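Local coordinates for C-type lectin domain family 4, member b1 (Mus musculus, PDB 6LKR), which is a C-type lectin receptor of innate immunity that binds calcium and probably carbohydrate and is implicated in recognising pathogen-derived phosphoglycolipids, at residues A[49-52]-A[53-57]; A[84-87]-A[88-91]. All coordinates share one frame; numbering follows the deposited sequence. Where two conformers were deposited one is given.

Contact 1. Residues A[49-52]-A[53-57]; sequences EEQD and FITGI
With chi1 of Thr55 at 59°, its OG1 is set between the backbone N and the carbonyl carbon and turned back onto the carbonyl of Gln51, one helical turn earlier. OG1 donates to Gln51 O at 2.7 Å, and Thr55 N bonds to the same oxygen at 3.0 Å, the two donors arriving from opposite faces of the carbonyl plane. Gln51 O is thus gripped twice by a single residue, a common feature of threonines within helices. The bend of Gln51 at chi2 (75°) brings its amide near Thr55, NE2 lying 4.0 Å from the methyl CG2; OE1 of that amide accepts from Trp116 NE1. A water bridges the turn, donating to Thr55 OG1 and weakly to Asp52 OD1, which is also bonded by Gln48. Farther round, Ile54 N bonds to Glu50 O, and CG1 of Ile54 lies 3.2 Å from the same oxygen. Phe53 N to Glu49 O and Gly56 N to Asp52 O continue the alpha-helical pattern. These are the last turns of helix 48-56: Phe53 stacks on Phe12 of strand 10-12, Ile54 leans on Tyr17 of strand 15-18, and Gln51 and Thr55 touch Val106 of strand 103-109.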
ATOM      1  N   GLU A  49      -1.759 -12.664   4.183  1.00 24.03           N
ATOM      2  CA  GLU A  49      -2.629 -13.160   3.084  0.60 25.22           C
ATOM      3  C   GLU A  49      -1.887 -13.021   1.743  1.00 24.60           C
ATOM      4  O   GLU A  49      -1.887 -13.991   0.958  1.00 23.56           O
ATOM      5  CB  GLU A  49      -3.959 -12.400   3.126  0.60 24.67           C
ATOM      6  CG  GLU A  49      -4.806 -12.721   4.353  0.60 29.11           C
ATOM      7  CD  GLU A  49      -4.418 -12.117   5.699  0.60 36.29           C
ATOM      8  OE1 GLU A  49      -3.631 -11.134   5.743  0.60 25.16           O
ATOM      9  OE2 GLU A  49      -4.920 -12.636   6.723  0.60 42.68           O
ATOM     10  N   GLU A  50      -1.257 -11.874   1.506  1.00 22.77           N
ATOM     11  CA  GLU A  50      -0.512 -11.624   0.246  1.00 23.84           C
ATOM     12  C   GLU A  50       0.719 -12.532   0.199  1.00 25.43           C
ATOM     13  O   GLU A  50       0.969 -13.131  -0.853  1.00 25.03           O
ATOM     14  CB  GLU A  50      -0.132 -10.152   0.132  1.00 24.70           C
ATOM     15  CG  GLU A  50      -1.323  -9.262  -0.132  1.00 27.06           C
ATOM     16  CD  GLU A  50      -1.038  -7.777  -0.021  1.00 34.88           C
ATOM     17  OE1 GLU A  50       0.133  -7.386  -0.202  1.00 27.27           O
ATOM     18  OE2 GLU A  50      -2.000  -7.013   0.237  1.00 35.84           O
ATOM     19  N   GLN A  51       1.456 -12.639   1.304  1.00 22.08           N
ATOM     20  CA  GLN A  51       2.652 -13.513   1.397  1.00 21.56           C
ATOM     21  C   GLN A  51       2.236 -14.943   1.040  1.00 23.79           C
ATOM     22  O   GLN A  51       2.939 -15.593   0.222  1.00 25.13           O
ATOM     23  CB  GLN A  51       3.254 -13.424   2.802  1.00 22.84           C
ATOM     24  CG  GLN A  51       4.376 -14.422   3.073  1.00 25.67           C
ATOM     25  CD  GLN A  51       5.688 -14.077   2.413  1.00 26.47           C
ATOM     26  OE1 GLN A  51       5.819 -13.081   1.703  1.00 27.31           O
ATOM     27  NE2 GLN A  51       6.689 -14.915   2.652  1.00 27.38           N
ATOM     28  N   ASP A  52       1.139 -15.424   1.630  1.00 23.25           N
ATOM     29  CA  ASP A  52       0.640 -16.809   1.421  1.00 21.99           C
ATOM     30  C   ASP A  52       0.221 -16.959  -0.043  1.00 23.96           C
ATOM     31  O   ASP A  52       0.623 -17.955  -0.690  1.00 26.27           O
ATOM     32  CB  ASP A  52      -0.494 -17.148   2.386  1.00 22.45           C
ATOM     33  CG  ASP A  52      -0.067 -17.277   3.839  1.00 33.61           C
ATOM     34  OD1 ASP A  52       1.152 -17.254   4.107  1.00 34.58           O
ATOM     35  OD2 ASP A  52      -0.962 -17.405   4.690  1.00 34.92           O
ATOM     36  N   PHE A  53      -0.537 -16.004  -0.575  1.00 23.34           N
ATOM     37  CA  PHE A  53      -1.037 -16.115  -1.965  1.00 23.53           C
ATOM     38  C   PHE A  53       0.150 -16.143  -2.930  1.00 24.85           C
ATOM     39  O   PHE A  53       0.207 -17.029  -3.781  1.00 23.83           O
ATOM     40  CB  PHE A  53      -2.009 -15.002  -2.350  1.00 24.48           C
ATOM     41  CG  PHE A  53      -2.437 -15.135  -3.790  1.00 23.16           C
ATOM     42  CD1 PHE A  53      -3.485 -15.967  -4.141  1.00 23.05           C
ATOM     43  CD2 PHE A  53      -1.729 -14.503  -4.801  1.00 23.40           C
ATOM     44  CE1 PHE A  53      -3.854 -16.125  -5.469  1.00 27.27           C
ATOM     45  CE2 PHE A  53      -2.093 -14.669  -6.127  1.00 24.93           C
ATOM     46  CZ  PHE A  53      -3.163 -15.464  -6.459  1.00 25.60           C
ATOM     47  N   ILE A  54       1.053 -15.168  -2.823  1.00 23.29           N
ATOM     48  CA  ILE A  54       2.199 -15.034  -3.765  1.00 22.49           C
ATOM     49  C   ILE A  54       3.032 -16.321  -3.710  1.00 25.81           C
ATOM     50  O   ILE A  54       3.326 -16.878  -4.779  1.00 24.84           O
ATOM     51  CB  ILE A  54       3.027 -13.777  -3.450  1.00 22.23           C
ATOM     52  CG1 ILE A  54       2.213 -12.504  -3.694  1.00 24.69           C
ATOM     53  CG2 ILE A  54       4.331 -13.773  -4.233  1.00 22.57           C
ATOM     54  CD1 ILE A  54       2.770 -11.285  -2.992  1.00 24.97           C
ATOM     55  N   THR A  55       3.386 -16.789  -2.514  1.00 22.79           N
ATOM     56  CA  THR A  55       4.243 -17.993  -2.361  1.00 22.98           C
ATOM     57  C   THR A  55       3.492 -19.236  -2.852  1.00 24.01           C
ATOM     58  O   THR A  55       4.164 -20.154  -3.335  1.00 29.64           O
ATOM     59  CB  THR A  55       4.797 -18.104  -0.941  1.00 24.74           C
ATOM     60  OG1 THR A  55       3.716 -18.183  -0.014  1.00 25.75           O
ATOM     61  CG2 THR A  55       5.699 -16.934  -0.624  1.00 23.11           C
ATOM     62  N   GLY A  56       2.160 -19.238  -2.813  1.00 25.85           N
ATOM     63  CA  GLY A  56       1.350 -20.363  -3.318  1.00 26.31           C
ATOM     64  C   GLY A  56       1.490 -20.549  -4.826  1.00 31.02           C
ATOM     65  O   GLY A  56       1.245 -21.676  -5.308  1.00 29.34           O
ATOM     66  N   ILE A  57       1.864 -19.505  -5.570  1.00 23.97           N
ATOM     67  CA  ILE A  57       1.967 -19.583  -7.059  1.00 27.15           C
ATOM     68  C   ILE A  57       3.429 -19.746  -7.495  1.00 32.66           C
ATOM     69  O   ILE A  57       3.678 -19.727  -8.711  1.00 27.99           O
ATOM     70  CB  ILE A  57       1.266 -18.387  -7.732  1.00 26.19           C
ATOM     71  CG1 ILE A  57       1.986 -17.055  -7.509  1.00 33.34           C
ATOM     72  CG2 ILE A  57      -0.180 -18.328  -7.283  1.00 28.00           C
ATOM     73  CD1 ILE A  57       1.549 -15.957  -8.464  1.00 30.77           C
TER
HETATM   74  O   HOH W   1       3.800 -18.897   2.657  1.00 40.15           O

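Contact 2. Residues A[84-87]-A[88-91]; sequences YEES and VTFW
Tyr84 overlaps the methyl of Thr89 at its hydroxyl end, CG2 lying 3.3 Å from OH and 3.6 Å from both CE1 and CZ, the two side chains crossing at about a right angle. Its hydroxyl is used twice. Trp91 NE1 donates to Tyr84 OH at 3.1 Å, with the oxygen only 2° out of the indole plane. Tyr84 OH in turn donates to Glu86 OE2 at 2.6 Å, meeting the carboxylate from above its plane. Accepting one bond and donating the other sets the rotation of the phenol hydroxyl and ties Glu86 to Tyr84. Glu86 is folded back by a bend at chi2 (51°), which puts OE1 3.7 Å from Trp91 NE1, the carboxylate and indole planes being 16° apart. Val88 N bonds to Glu85 O, closing a type I beta turn over residues 85-88, and from the same turn Glu86 O accepts from Thr89 OG1 at 2.7 Å. A water accepts from Thr89 N and donates weakly to Ser87 O. Glu85 runs beside Val88, its carboxylate bonded to Asn122 and Asn29 of the second subunit. Both Tyr84 and Trp91 also meet Trp76, and Trp91 lies edge-to-face with Trp116, about 4 Å from the side chains of the calcium ligands Glu95 and Asp118. The turn thus belongs to the long loop region of the C-type lectin fold, beside its calcium site.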
ATOM      1  N   TYR A  84       6.420   0.724   4.557  1.00 28.18           N
ATOM      2  CA  TYR A  84       7.035  -0.519   5.069  1.00 31.09           C
ATOM      3  C   TYR A  84       6.752  -0.628   6.572  1.00 35.36           C
ATOM      4  O   TYR A  84       7.043   0.328   7.315  1.00 33.79           O
ATOM      5  CB  TYR A  84       8.533  -0.526   4.772  1.00 26.22           C
ATOM      6  CG  TYR A  84       9.264  -1.695   5.372  1.00 27.42           C
ATOM      7  CD1 TYR A  84       9.265  -2.938   4.761  1.00 29.64           C
ATOM      8  CD2 TYR A  84       9.941  -1.559   6.571  1.00 29.18           C
ATOM      9  CE1 TYR A  84       9.940  -4.013   5.318  1.00 29.08           C
ATOM     10  CE2 TYR A  84      10.609  -2.624   7.146  1.00 33.51           C
ATOM     11  CZ  TYR A  84      10.622  -3.852   6.511  1.00 29.92           C
ATOM     12  OH  TYR A  84      11.295  -4.891   7.088  1.00 31.55           O
ATOM     13  N   GLU A  85       6.234  -1.778   6.993  1.00 33.48           N
ATOM     14  CA  GLU A  85       5.798  -2.065   8.385  1.00 32.21           C
ATOM     15  C   GLU A  85       6.599  -3.250   8.912  1.00 32.90           C
ATOM     16  O   GLU A  85       6.238  -4.396   8.578  1.00 29.86           O
ATOM     17  CB  GLU A  85       4.316  -2.425   8.420  1.00 30.37           C
ATOM     18  CG  GLU A  85       3.405  -1.296   8.008  1.00 32.39           C
ATOM     19  CD  GLU A  85       1.947  -1.687   8.146  1.00 41.64           C
ATOM     20  OE1 GLU A  85       1.457  -1.720   9.294  1.00 44.58           O
ATOM     21  OE2 GLU A  85       1.324  -2.007   7.113  1.00 40.20           O
ATOM     22  N   GLU A  86       7.617  -2.975   9.728  1.00 33.74           N
ATOM     23  CA  GLU A  86       8.537  -4.023  10.244  0.50 39.14           C
ATOM     24  C   GLU A  86       7.729  -5.140  10.922  1.00 35.78           C
ATOM     25  O   GLU A  86       8.154  -6.295  10.792  1.00 40.44           O
ATOM     26  CB  GLU A  86       9.581  -3.418  11.188  0.50 43.94           C
ATOM     27  CG  GLU A  86      10.692  -4.386  11.553  0.50 46.87           C
ATOM     28  CD  GLU A  86      11.380  -5.073  10.384  0.50 48.70           C
ATOM     29  OE1 GLU A  86      11.362  -6.321  10.343  0.50 48.76           O
ATOM     30  OE2 GLU A  86      11.954  -4.363   9.533  0.50 47.83           O
ATOM     31  N   SER A  87       6.612  -4.807  11.577  1.00 36.53           N
ATOM     32  CA  SER A  87       5.782  -5.757  12.371  1.00 43.50           C
ATOM     33  C   SER A  87       4.990  -6.714  11.468  1.00 45.46           C
ATOM     34  O   SER A  87       4.523  -7.732  11.996  1.00 44.63           O
ATOM     35  CB  SER A  87       4.869  -5.035  13.341  1.00 44.31           C
ATOM     36  OG  SER A  87       3.941  -4.199  12.665  1.00 48.47           O
ATOM     37  N   VAL A  88       4.865  -6.427  10.166  1.00 42.65           N
ATOM     38  CA  VAL A  88       4.131  -7.300   9.203  1.00 35.04           C
ATOM     39  C   VAL A  88       5.093  -7.735   8.089  1.00 32.89           C
ATOM     40  O   VAL A  88       4.782  -7.486   6.918  1.00 34.68           O
ATOM     41  CB  VAL A  88       2.883  -6.593   8.637  1.00 38.30           C
ATOM     42  CG1 VAL A  88       1.945  -7.582   7.968  1.00 43.48           C
ATOM     43  CG2 VAL A  88       2.136  -5.805   9.703  1.00 39.71           C
ATOM     44  N   THR A  89       6.216  -8.373   8.443  1.00 28.18           N
ATOM     45  CA  THR A  89       7.267  -8.833   7.497  1.00 24.98           C
ATOM     46  C   THR A  89       7.445 -10.344   7.621  1.00 30.68           C
ATOM     47  O   THR A  89       6.920 -10.925   8.593  1.00 31.45           O
ATOM     48  CB  THR A  89       8.586  -8.091   7.730  1.00 27.14           C
ATOM     49  OG1 THR A  89       8.972  -8.262   9.096  1.00 29.83           O
ATOM     50  CG2 THR A  89       8.476  -6.621   7.400  1.00 29.59           C
ATOM     51  N   PHE A  90       8.162 -10.956   6.673  1.00 27.07           N
ATOM     52  CA  PHE A  90       8.274 -12.429   6.535  1.00 27.82           C
ATOM     53  C   PHE A  90       9.738 -12.816   6.319  1.00 28.58           C
ATOM     54  O   PHE A  90      10.016 -13.780   5.591  1.00 28.66           O
ATOM     55  CB  PHE A  90       7.292 -12.892   5.455  1.00 24.38           C
ATOM     56  CG  PHE A  90       5.900 -12.429   5.787  1.00 29.35           C
ATOM     57  CD1 PHE A  90       5.145 -13.096   6.743  1.00 29.85           C
ATOM     58  CD2 PHE A  90       5.394 -11.259   5.245  1.00 29.43           C
ATOM     59  CE1 PHE A  90       3.892 -12.626   7.110  1.00 30.76           C
ATOM     60  CE2 PHE A  90       4.141 -10.792   5.611  1.00 30.21           C
ATOM     61  CZ  PHE A  90       3.396 -11.473   6.548  1.00 29.84           C
ATOM     62  N   TRP A  91      10.655 -12.092   6.969  1.00 28.88           N
ATOM     63  CA  TRP A  91      12.105 -12.395   6.899  1.00 30.72           C
ATOM     64  C   TRP A  91      12.334 -13.807   7.437  1.00 32.49           C
ATOM     65  O   TRP A  91      11.750 -14.117   8.483  1.00 28.86           O
ATOM     66  CB  TRP A  91      12.923 -11.393   7.709  1.00 25.76           C
ATOM     67  CG  TRP A  91      12.814  -9.983   7.233  1.00 26.93           C
ATOM     68  CD1 TRP A  91      12.099  -8.973   7.806  1.00 28.16           C
ATOM     69  CD2 TRP A  91      13.465  -9.418   6.087  1.00 23.43           C
ATOM     70  NE1 TRP A  91      12.260  -7.817   7.098  1.00 24.45           N
ATOM     71  CE2 TRP A  91      13.086  -8.060   6.032  1.00 23.05           C
ATOM     72  CE3 TRP A  91      14.320  -9.929   5.102  1.00 25.23           C
ATOM     73  CZ2 TRP A  91      13.563  -7.203   5.045  1.00 23.47           C
ATOM     74  CZ3 TRP A  91      14.781  -9.081   4.118  1.00 23.65           C
ATOM     75  CH2 TRP A  91      14.403  -7.740   4.094  1.00 24.09           C
TER
HETATM   76  O   HOH W   2       6.665  -9.389  11.493  1.00 50.99           O

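Both contacts are local and rest on a threonine hydroxyl donating to a main-chain carbonyl, but their settings differ. Contact 1 is partly buried and repeats regular helical bonding, its side chains packing on three strands of the domain. Contact 2 lies at the surface in irregular chain, where side-chain hydrogen bonds among a phenol, a carboxylate and an indole take the place of a helical pattern, and Glu85 and Val88 reach the second subunit. Their centres are about 15 Å apart, and they touch where Gln51 NE2 lies 3.5 Å from Phe90 CB. Trp116 is a neighbour of both, and its backbone is hydrogen-bonded to that of Phe90.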